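Local coordinates for protein exonuclease mut-7 homolog (Aedes aegypti, PDB 7JW2) that probably trims the 3' ends of AGO1-bound microRNAs as a magnesium-dependent 3'-5' exoribonuclease, this chain being its exonuclease domain, at residues Y22-L25 and S26-R30; S69-E72 and P73-A77; R175-R178 and K179-R183; D188-C191 and L192-Y196. One frame throughout, in Å; residues are numbered along the deposited sequence.

Contact 1: Y22-L25 and S26-R30; sequences YAML and SDLCR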
loop_
_atom_site.group_PDB
_atom_site.type_symbol
_atom_site.label_atom_id
_atom_site.label_comp_id
_atom_site.label_asym_id
_atom_site.label_seq_id
_atom_site.Cartn_x
_atom_site.Cartn_y
_atom_site.Cartn_z
ATOM N N TYR A 22 -1.587 4.057 0.528
ATOM C CA TYR A 22 -1.343 2.684 0.090
ATOM C C TYR A 22 -2.190 2.325 -1.124
ATOM O O TYR A 22 -1.759 1.513 -1.948
ATOM C CB TYR A 22 -1.561 1.708 1.257
ATOM C CG TYR A 22 -0.372 1.766 2.183
ATOM C CD1 TYR A 22 0.858 1.273 1.778
ATOM C CD2 TYR A 22 -0.456 2.354 3.429
ATOM C CE1 TYR A 22 1.972 1.343 2.597
ATOM C CE2 TYR A 22 0.655 2.424 4.263
ATOM C CZ TYR A 22 1.863 1.927 3.836
ATOM O OH TYR A 22 2.969 2.002 4.653
ATOM N N ALA A 23 -3.378 2.920 -1.276
ATOM C CA ALA A 23 -4.134 2.714 -2.509
ATOM C C ALA A 23 -3.389 3.305 -3.701
ATOM O O ALA A 23 -3.325 2.693 -4.782
ATOM C CB ALA A 23 -5.529 3.332 -2.386
ATOM N N MET A 24 -2.793 4.483 -3.515
ATOM C CA MET A 24 -1.933 5.065 -4.545
ATOM C C MET A 24 -0.760 4.143 -4.867
ATOM O O MET A 24 -0.457 3.886 -6.041
ATOM C CB MET A 24 -1.431 6.435 -4.080
ATOM C CG MET A 24 -0.333 7.004 -4.973
ATOM S SD MET A 24 0.466 8.425 -4.184
ATOM C CE MET A 24 1.543 7.560 -3.016
ATOM N N LEU A 25 -0.067 3.653 -3.835
ATOM C CA LEU A 25 1.089 2.787 -4.054
ATOM C C LEU A 25 0.690 1.536 -4.820
ATOM O O LEU A 25 1.436 1.056 -5.678
ATOM C CB LEU A 25 1.737 2.410 -2.720
ATOM C CG LEU A 25 3.160 1.850 -2.823
ATOM C CD1 LEU A 25 4.068 2.911 -3.456
ATOM C CD2 LEU A 25 3.700 1.459 -1.455
ATOM N N SER A 26 -0.494 0.998 -4.534
ATOM C CA SER A 26 -0.974 -0.182 -5.242
ATOM C C SER A 26 -1.036 0.055 -6.747
ATOM O O SER A 26 -0.649 -0.818 -7.536
ATOM C CB SER A 26 -2.352 -0.573 -4.708
ATOM O OG SER A 26 -2.912 -1.619 -5.477
ATOM N N ASP A 27 -1.519 1.227 -7.161
ATOM C CA ASP A 27 -1.561 1.569 -8.581
ATOM C C ASP A 27 -0.156 1.813 -9.120
ATOM O O ASP A 27 0.250 1.216 -10.127
ATOM C CB ASP A 27 -2.452 2.802 -8.774
ATOM C CG ASP A 27 -2.477 3.310 -10.210
ATOM O OD1 ASP A 27 -2.094 2.565 -11.138
ATOM O OD2 ASP A 27 -2.901 4.468 -10.416
ATOM N N LEU A 28 0.621 2.654 -8.439
ATOM C CA LEU A 28 1.882 3.122 -9.008
ATOM C C LEU A 28 2.927 2.023 -9.109
ATOM O O LEU A 28 3.766 2.060 -10.023
ATOM C CB LEU A 28 2.447 4.279 -8.190
ATOM C CG LEU A 28 1.579 5.524 -8.187
ATOM C CD1 LEU A 28 2.284 6.632 -7.417
ATOM C CD2 LEU A 28 1.264 5.997 -9.599
ATOM N N CYS A 29 2.919 1.056 -8.187
ATOM C CA CYS A 29 3.958 0.035 -8.229
ATOM C C CYS A 29 3.858 -0.860 -9.458
ATOM O O CYS A 29 4.813 -1.591 -9.733
ATOM C CB CYS A 29 3.938 -0.809 -6.955
ATOM S SG CYS A 29 2.619 -2.015 -6.869
ATOM N N ARG A 30 2.760 -0.816 -10.215
ATOM C CA ARG A 30 2.677 -1.587 -11.456
ATOM C C ARG A 30 2.788 -0.741 -12.712
ATOM O O ARG A 30 2.708 -1.285 -13.816
ATOM C CB ARG A 30 1.376 -2.378 -11.512
ATOM C CG ARG A 30 1.229 -3.330 -10.357
ATOM C CD ARG A 30 2.347 -4.380 -10.284
ATOM N NE ARG A 30 2.561 -5.132 -11.520
ATOM C CZ ARG A 30 1.911 -6.248 -11.838
ATOM N NH1 ARG A 30 0.996 -6.742 -11.014
ATOM N NH2 ARG A 30 2.177 -6.876 -12.975
#
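Tyr22 to Leu28 lie in the last turns of helix 18-28 and Cys29 follows them; Ser26 N, Leu28 N and Cys29 N reach back to Tyr22 O, Met24 O and Leu25 O, each at 2.9 Å, while Asp27 N to Ala23 O is a weaker bond.

Met24 and Leu28, one turn apart, carry the side-chain contact. With chi1 at 170°, Met24 CG swings away from its own N and lies beside its carbonyl carbon, facing the next turn; there it meets Leu28 CD1 at 3.6 Å. The chain bends at chi3, and SD stays within 4.1 Å of the same methyl. Leu28 CG also rests 3.4 Å from Met24 O, the same oxygen that accepts the Leu28 N-H. Cys29 CB approaches Leu25 O in the same manner, at 3.4 Å.

Ser26 faces the second subunit, where its OG bonds to Asp19 O of that subunit; Asp27, near the side of Met24 and Leu28, bonds through OD2 to Tyr62 OH. Met24 and Leu28 press on Tyr62 and Leu55 of the sheet, and Leu25 packs on Ala78 and Leu79 of helix 73-84. The chemistry is thus divided: thioether and leucine carbons line the core, while hydroxyl and carboxylate tips serve the dimer interface and a strand.

Contact 2: S69-E72 and P73-A77; sequences SQLE and PLDWA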
loop_
_atom_site.group_PDB
_atom_site.type_symbol
_atom_site.label_atom_id
_atom_site.label_comp_id
_atom_site.label_asym_id
_atom_site.label_seq_id
_atom_site.Cartn_x
_atom_site.Cartn_y
_atom_site.Cartn_z
ATOM N N SER A 69 -0.944 14.473 5.878
ATOM C CA SER A 69 -0.961 13.012 5.838
ATOM C C SER A 69 -0.239 12.366 7.019
ATOM O O SER A 69 -0.563 11.228 7.375
ATOM C CB SER A 69 -0.325 12.528 4.539
ATOM O OG SER A 69 -1.205 12.712 3.452
ATOM N N GLN A 70 0.775 13.023 7.585
ATOM C CA GLN A 70 1.511 12.471 8.738
ATOM C C GLN A 70 2.179 11.132 8.404
ATOM O O GLN A 70 2.135 10.175 9.181
ATOM C CB GLN A 70 0.597 12.332 9.960
ATOM C CG GLN A 70 -0.097 13.624 10.381
ATOM C CD GLN A 70 -0.932 13.449 11.637
ATOM O OE1 GLN A 70 -0.396 13.388 12.745
ATOM N NE2 GLN A 70 -2.250 13.365 11.470
ATOM N N LEU A 71 2.831 11.071 7.252
ATOM C CA LEU A 71 3.539 9.870 6.829
ATOM C C LEU A 71 4.852 9.708 7.597
ATOM O O LEU A 71 5.503 10.685 7.974
ATOM C CB LEU A 71 3.793 9.943 5.326
ATOM C CG LEU A 71 2.490 9.971 4.521
ATOM C CD1 LEU A 71 2.734 10.512 3.113
ATOM C CD2 LEU A 71 1.866 8.591 4.457
ATOM N N GLU A 72 5.236 8.460 7.824
ATOM C CA GLU A 72 6.379 8.078 8.644
ATOM C C GLU A 72 7.502 7.505 7.783
ATOM O O GLU A 72 7.317 7.276 6.584
ATOM C CB GLU A 72 5.929 7.062 9.700
ATOM C CG GLU A 72 5.187 7.733 10.839
ATOM C CD GLU A 72 4.176 6.824 11.469
ATOM O OE1 GLU A 72 4.559 6.054 12.369
ATOM O OE2 GLU A 72 3.001 6.872 11.050
ATOM N N PRO A 73 8.704 7.287 8.353
ATOM C CA PRO A 73 9.821 6.802 7.519
ATOM C C PRO A 73 9.504 5.557 6.707
ATOM O O PRO A 73 9.927 5.490 5.553
ATOM C CB PRO A 73 10.929 6.548 8.548
ATOM C CG PRO A 73 10.680 7.580 9.584
ATOM C CD PRO A 73 9.170 7.615 9.718
ATOM N N LEU A 74 8.753 4.591 7.257
ATOM C CA LEU A 74 8.402 3.397 6.488
ATOM C C LEU A 74 7.593 3.759 5.247
ATOM O O LEU A 74 7.783 3.159 4.183
ATOM C CB LEU A 74 7.625 2.416 7.373
ATOM C CG LEU A 74 7.042 1.115 6.794
ATOM C CD1 LEU A 74 5.729 1.306 6.038
ATOM C CD2 LEU A 74 8.053 0.415 5.942
ATOM N N ASP A 75 6.669 4.716 5.370
ATOM C CA ASP A 75 5.829 5.081 4.231
ATOM C C ASP A 75 6.659 5.707 3.117
ATOM O O ASP A 75 6.527 5.337 1.936
ATOM C CB ASP A 75 4.720 6.043 4.690
ATOM C CG ASP A 75 3.889 5.479 5.829
ATOM O OD1 ASP A 75 3.433 4.318 5.755
ATOM O OD2 ASP A 75 3.675 6.203 6.831
ATOM N N TRP A 76 7.542 6.644 3.471
ATOM C CA TRP A 76 8.403 7.265 2.470
ATOM C C TRP A 76 9.387 6.263 1.890
ATOM O O TRP A 76 9.658 6.279 0.687
ATOM C CB TRP A 76 9.142 8.468 3.066
ATOM C CG TRP A 76 8.216 9.605 3.379
ATOM C CD1 TRP A 76 7.938 10.130 4.610
ATOM C CD2 TRP A 76 7.431 10.345 2.437
ATOM N NE1 TRP A 76 7.032 11.166 4.486
ATOM C CE2 TRP A 76 6.704 11.309 3.163
ATOM C CE3 TRP A 76 7.278 10.288 1.046
ATOM C CZ2 TRP A 76 5.838 12.207 2.543
ATOM C CZ3 TRP A 76 6.418 11.181 0.436
ATOM C CH2 TRP A 76 5.706 12.125 1.187
ATOM N N ALA A 77 9.915 5.361 2.717
ATOM C CA ALA A 77 10.812 4.348 2.184
ATOM C C ALA A 77 10.084 3.439 1.203
ATOM O O ALA A 77 10.674 2.989 0.211
ATOM C CB ALA A 77 11.415 3.544 3.336
HETATM O O HOH W 1 5.845 12.987 6.492
#
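Glu72 and Asp75 meet by hydrogen bonds at the start of helix 73-84, with Glu72 in the N-cap position. Its N-H points at Asp75 OD2, 2.9 Å away and almost straight at 172°; the carboxylate oxygen is met on its anti side, 19° out of plane. Going the other way, Glu72 O receives Trp76 N at 3.2 Å, which starts the helical bonding, and a weak, bent bond from Asp75 N.

Charge adds a second layer. Glu72 OE2 comes within 4.3 Å of Asp75 OD2, a like-charged approach that Lys18 probably relieves, since its NZ forms salt bridges with both oxygens. Glu72 OE1 is taken by Lys81 of the second subunit.

The apolar part joins Leu71 and Trp76, whose side chains meet at about a right angle. Leu71 CD1 lies over one indole face, offset toward the rim and 3.6 Å from CZ2 of Trp76, while Leu71 CB stands 3.6 Å from NE1. Leu71 CD2 turns instead to Asp75, 3.8 Å from OD2.

A water completes the set in the plane of the indole, at its edge: it accepts from Trp76 NE1 at 3.0 Å and donates to Leu71 O at 2.8 Å, bridging ring and backbone.

Asp75 supplies the half of a capping box in which the third helical residue accepts the N-cap N-H. Leu71 with Trp76, the residue before the cap and the fourth of the helix, makes a hydrophobic staple, a combination characteristic of helix N-termini.

Contact 3: R175-R178 and K179-R183; sequences RPLR and KEQLR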
loop_
_atom_site.group_PDB
_atom_site.type_symbol
_atom_site.label_atom_id
_atom_site.label_comp_id
_atom_site.label_asym_id
_atom_site.label_seq_id
_atom_site.Cartn_x
_atom_site.Cartn_y
_atom_site.Cartn_z
ATOM N N ARG A 175 -4.447 25.683 4.249
ATOM C CA ARG A 175 -5.306 24.512 4.215
ATOM C C ARG A 175 -6.723 24.919 4.600
ATOM O O ARG A 175 -6.910 25.653 5.590
ATOM C CB ARG A 175 -4.789 23.412 5.150
ATOM C CG ARG A 175 -3.532 22.671 4.660
ATOM C CD ARG A 175 -3.782 21.964 3.333
ATOM N NE ARG A 175 -2.647 21.153 2.884
ATOM C CZ ARG A 175 -1.596 21.655 2.238
ATOM N NH1 ARG A 175 -1.531 22.964 2.005
ATOM N NH2 ARG A 175 -0.610 20.863 1.833
ATOM N N PRO A 176 -7.748 24.486 3.845
ATOM C CA PRO A 176 -7.573 23.691 2.615
ATOM C C PRO A 176 -7.007 24.502 1.464
ATOM O O PRO A 176 -7.118 25.725 1.416
ATOM C CB PRO A 176 -8.992 23.227 2.278
ATOM C CG PRO A 176 -9.889 24.200 2.983
ATOM C CD PRO A 176 -9.167 24.634 4.217
ATOM N N LEU A 177 -6.370 23.808 0.531
ATOM C CA LEU A 177 -5.958 24.467 -0.691
ATOM C C LEU A 177 -7.185 24.818 -1.528
ATOM O O LEU A 177 -8.227 24.158 -1.458
ATOM C CB LEU A 177 -5.004 23.567 -1.482
ATOM C CG LEU A 177 -3.634 23.316 -0.832
ATOM C CD1 LEU A 177 -2.949 22.097 -1.461
ATOM C CD2 LEU A 177 -2.745 24.543 -0.932
ATOM N N ARG A 178 -7.054 25.866 -2.327
ATOM C CA ARG A 178 -8.139 26.262 -3.213
ATOM C C ARG A 178 -8.171 25.349 -4.427
ATOM O O ARG A 178 -7.149 24.784 -4.826
ATOM C CB ARG A 178 -7.976 27.712 -3.671
ATOM C CG ARG A 178 -7.946 28.753 -2.562
ATOM C CD ARG A 178 -7.698 30.121 -3.159
ATOM N NE ARG A 178 -6.370 30.631 -2.833
ATOM C CZ ARG A 178 -5.362 30.734 -3.696
ATOM N NH1 ARG A 178 -5.501 30.347 -4.973
ATOM N NH2 ARG A 178 -4.202 31.223 -3.273
ATOM N N LYS A 179 -9.355 25.222 -5.034
ATOM C CA LYS A 179 -9.486 24.333 -6.183
ATOM C C LYS A 179 -8.538 24.724 -7.310
ATOM O O LYS A 179 -8.025 23.850 -8.017
ATOM C CB LYS A 179 -10.936 24.304 -6.678
ATOM C CG LYS A 179 -11.504 25.625 -7.142
ATOM C CD LYS A 179 -12.968 25.444 -7.541
ATOM C CE LYS A 179 -13.393 26.439 -8.608
ATOM N NZ LYS A 179 -13.862 27.707 -8.000
ATOM N N GLU A 180 -8.258 26.017 -7.475
ATOM C CA GLU A 180 -7.341 26.437 -8.529
ATOM C C GLU A 180 -5.913 25.991 -8.237
ATOM O O GLU A 180 -5.151 25.705 -9.173
ATOM C CB GLU A 180 -7.405 27.957 -8.706
ATOM C CG GLU A 180 -8.768 28.473 -9.159
ATOM C CD GLU A 180 -9.759 28.640 -8.007
ATOM O OE1 GLU A 180 -10.970 28.813 -8.285
ATOM O OE2 GLU A 180 -9.336 28.596 -6.827
ATOM N N GLN A 181 -5.540 25.916 -6.955
ATOM C CA GLN A 181 -4.225 25.406 -6.573
ATOM C C GLN A 181 -4.113 23.916 -6.861
ATOM O O GLN A 181 -3.108 23.454 -7.420
ATOM C CB GLN A 181 -3.961 25.677 -5.094
ATOM C CG GLN A 181 -3.760 27.142 -4.731
ATOM C CD GLN A 181 -3.521 27.294 -3.249
ATOM O OE1 GLN A 181 -4.432 27.065 -2.456
ATOM N NE2 GLN A 181 -2.293 27.634 -2.866
ATOM N N LEU A 182 -5.136 23.147 -6.476
ATOM C CA LEU A 182 -5.129 21.710 -6.745
ATOM C C LEU A 182 -5.090 21.438 -8.242
ATOM O O LEU A 182 -4.395 20.520 -8.697
ATOM C CB LEU A 182 -6.349 21.052 -6.100
ATOM C CG LEU A 182 -6.331 21.124 -4.568
ATOM C CD1 LEU A 182 -7.735 20.967 -3.989
ATOM C CD2 LEU A 182 -5.388 20.090 -3.989
ATOM N N ARG A 183 -5.812 22.236 -9.030
ATOM C CA ARG A 183 -5.803 22.031 -10.478
ATOM C C ARG A 183 -4.422 22.301 -11.068
ATOM O O ARG A 183 -3.922 21.520 -11.893
ATOM C CB ARG A 183 -6.868 22.915 -11.133
ATOM C CG ARG A 183 -8.280 22.384 -10.917
ATOM C CD ARG A 183 -9.260 22.878 -11.978
ATOM N NE ARG A 183 -9.234 24.329 -12.117
ATOM C CZ ARG A 183 -10.230 25.129 -11.749
ATOM N NH1 ARG A 183 -11.331 24.612 -11.219
ATOM N NH2 ARG A 183 -10.125 26.442 -11.912
HETATM O O HOH W 2 -7.669 30.899 -6.516
#
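Arg178, the N-cap residue of helix 179-205, lays its side chain across Gln181. CB lies 3.5 Å from Glu180 OE2. CG passes 3.9 Å from Gln181 OE1, and the chain then turns at chi3 (-110°), bringing the guanidinium flat over the amide. NE keeps near OE1 of Gln181, while CZ sits 3.9 Å from its CD; the two planes are only 12° apart, a stack with the amide carbon under the guanidinium centre. At the tip NH2 hovers above the same amide, and NH1 lies 3.7 Å from Gln181 CG. NH1 bonds to Asn167 OD1 and, weakly, to a water that donates to Glu180 OE2.

In the plane of the stacked amide, Gln181 OE1 accepts Arg178 N at 2.9 Å, on a lone pair, one half of a capping box; Arg178 O takes Leu182 N at 3.1 Å. Leu177 CD1 and Leu182 CD2 touch at 4.0 Å, the hydrophobic staple beside the cap.

OE1 also accepts Gln174 NE2, and the Gln181 amide donates to Ser170 OG and Asn171 O, bonds that should hold its rotation. The chemistry implies that a neutral amide can do two jobs at once: cap a backbone N-H through its oxygen and give a flat bed to a cation.

Contact 4: D188-C191 and L192-Y196; sequences DAFC and LLEIY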
loop_
_atom_site.group_PDB
_atom_site.type_symbol
_atom_site.label_atom_id
_atom_site.label_comp_id
_atom_site.label_asym_id
_atom_site.label_seq_id
_atom_site.Cartn_x
_atom_site.Cartn_y
_atom_site.Cartn_z
ATOM N N ASP A 188 0.606 20.190 -13.340
ATOM C CA ASP A 188 2.042 20.399 -13.482
ATOM C C ASP A 188 2.776 19.065 -13.577
ATOM O O ASP A 188 3.827 18.986 -14.218
ATOM C CB ASP A 188 2.594 21.264 -12.343
ATOM C CG ASP A 188 3.463 22.413 -12.865
ATOM O OD1 ASP A 188 2.979 23.200 -13.716
ATOM O OD2 ASP A 188 4.635 22.513 -12.444
ATOM N N ALA A 189 2.224 18.014 -12.969
ATOM C CA ALA A 189 2.772 16.678 -13.177
ATOM C C ALA A 189 2.269 16.065 -14.486
ATOM O O ALA A 189 3.067 15.541 -15.276
ATOM C CB ALA A 189 2.436 15.784 -11.978
ATOM N N PHE A 190 0.955 16.126 -14.744
ATOM C CA PHE A 190 0.397 15.420 -15.902
ATOM C C PHE A 190 0.958 15.944 -17.227
ATOM O O PHE A 190 1.164 15.163 -18.171
ATOM C CB PHE A 190 -1.129 15.516 -15.915
ATOM C CG PHE A 190 -1.787 14.641 -16.960
ATOM C CD1 PHE A 190 -2.114 15.153 -18.207
ATOM C CD2 PHE A 190 -2.080 13.316 -16.685
ATOM C CE1 PHE A 190 -2.718 14.353 -19.168
ATOM C CE2 PHE A 190 -2.688 12.502 -17.634
ATOM C CZ PHE A 190 -3.009 13.030 -18.884
ATOM N N CYS A 191 1.211 17.248 -17.330
ATOM C CA CYS A 191 1.649 17.788 -18.619
ATOM C C CYS A 191 3.011 17.239 -19.029
ATOM O O CYS A 191 3.360 17.279 -20.221
ATOM C CB CYS A 191 1.654 19.325 -18.583
ATOM S SG CYS A 191 3.038 20.100 -17.687
ATOM N N LEU A 192 3.793 16.726 -18.073
ATOM C CA LEU A 192 5.073 16.123 -18.423
ATOM C C LEU A 192 4.868 14.880 -19.275
ATOM O O LEU A 192 5.649 14.628 -20.208
ATOM C CB LEU A 192 5.857 15.784 -17.151
ATOM C CG LEU A 192 6.044 16.948 -16.173
ATOM C CD1 LEU A 192 6.790 16.440 -14.943
ATOM C CD2 LEU A 192 6.771 18.114 -16.834
ATOM N N LEU A 193 3.805 14.113 -18.997
ATOM C CA LEU A 193 3.495 12.952 -19.837
ATOM C C LEU A 193 3.144 13.392 -21.246
ATOM O O LEU A 193 3.610 12.795 -22.228
ATOM C CB LEU A 193 2.339 12.145 -19.251
ATOM C CG LEU A 193 2.552 11.520 -17.865
ATOM C CD1 LEU A 193 1.215 11.223 -17.237
ATOM C CD2 LEU A 193 3.367 10.227 -17.981
ATOM N N GLU A 194 2.322 14.435 -21.364
ATOM C CA GLU A 194 1.937 14.946 -22.680
ATOM C C GLU A 194 3.134 15.503 -23.440
ATOM O O GLU A 194 3.232 15.327 -24.664
ATOM C CB GLU A 194 0.861 16.024 -22.520
ATOM C CG GLU A 194 -0.367 15.569 -21.757
ATOM C CD GLU A 194 -1.284 16.725 -21.411
ATOM O OE1 GLU A 194 -0.862 17.604 -20.629
ATOM O OE2 GLU A 194 -2.435 16.744 -21.901
ATOM N N ILE A 195 4.056 16.173 -22.741
ATOM C CA ILE A 195 5.276 16.667 -23.380
ATOM C C ILE A 195 6.112 15.509 -23.919
ATOM O O ILE A 195 6.548 15.526 -25.078
ATOM C CB ILE A 195 6.083 17.532 -22.400
ATOM C CG1 ILE A 195 5.419 18.900 -22.221
ATOM C CG2 ILE A 195 7.499 17.694 -22.877
ATOM C CD1 ILE A 195 5.961 19.655 -21.030
ATOM N N TYR A 196 6.368 14.494 -23.086
ATOM C CA TYR A 196 7.175 13.365 -23.547
ATOM C C TYR A 196 6.553 12.719 -24.775
ATOM O O TYR A 196 7.260 12.378 -25.738
ATOM C CB TYR A 196 7.351 12.333 -22.422
ATOM C CG TYR A 196 8.323 11.253 -22.831
ATOM C CD1 TYR A 196 9.689 11.501 -22.851
ATOM C CD2 TYR A 196 7.877 10.013 -23.260
ATOM C CE1 TYR A 196 10.595 10.539 -23.267
ATOM C CE2 TYR A 196 8.783 9.041 -23.682
ATOM C CZ TYR A 196 10.139 9.320 -23.672
ATOM O OH TYR A 196 11.060 8.378 -24.088
#
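Phe190 and Glu194 are brought together by their first torsions: chi1 of -171° sets the Phe190 ring beside its own carbonyl carbon, and chi1 of -56° carries Glu194 CG back beside its backbone N, from where the extended chain reaches the ring. Glu194 CD lies 3.6 Å from Phe190 CE1, and OE2 meets the ring at its edge, in plane. Carboxylate and ring planes stand 64° apart, so this is not a stack. The other oxygen, OE1, lies 3.2 Å from Cys191 CA and has its hydrogen bond with His3 NE2 from the N-terminal region, which should hold the carboxylate's turn.

Leu193 meets the ring from another direction: its CD1 is 3.9 Å from Phe190 CD2, the two side chains crossing at about a right angle. One residue back, Leu192 CG rests 3.4 Å from Ala189 O and close to Asp188 O.

The backbone is uneven. Ile195 N bonds firmly to Cys191 O at 2.8 Å, but Phe190 O receives only weak bonds from Leu193 N and Glu194 N, and Leu192 N bonds to Ala189 O, three residues back, from above the carbonyl plane.

Leu192 and Leu193 press on Ala35 of strand 33-40, and Ile195 on Leu151 and Leu154 of helix 151-159. A long helix late in the chain, one side packed on the central mixed sheet, is consistent with the RNase H-like fold of 3'-5' exonucleases.

Followed from the N terminus, the four contacts come strictly in series; each is local, so none closes a long loop and none nests in or crosses another. Contact 1 lies in the last turns of helix 18-28, and contact 2 opens helix 73-84 after the intervening strands and short helix 66-69. These two touch through a weak hydrogen bond between Tyr22 OH and Asp75 OD1, and both reach the second subunit. Contacts 3 and 4 share helix 179-205, the first at its start and the second further along, their nearest atoms about 5 Å apart. Contacts 1 and 4 press on strands of the same sheet, their centres about 19 Å apart, whereas contacts 2 and 3 are two helix starts of one plan.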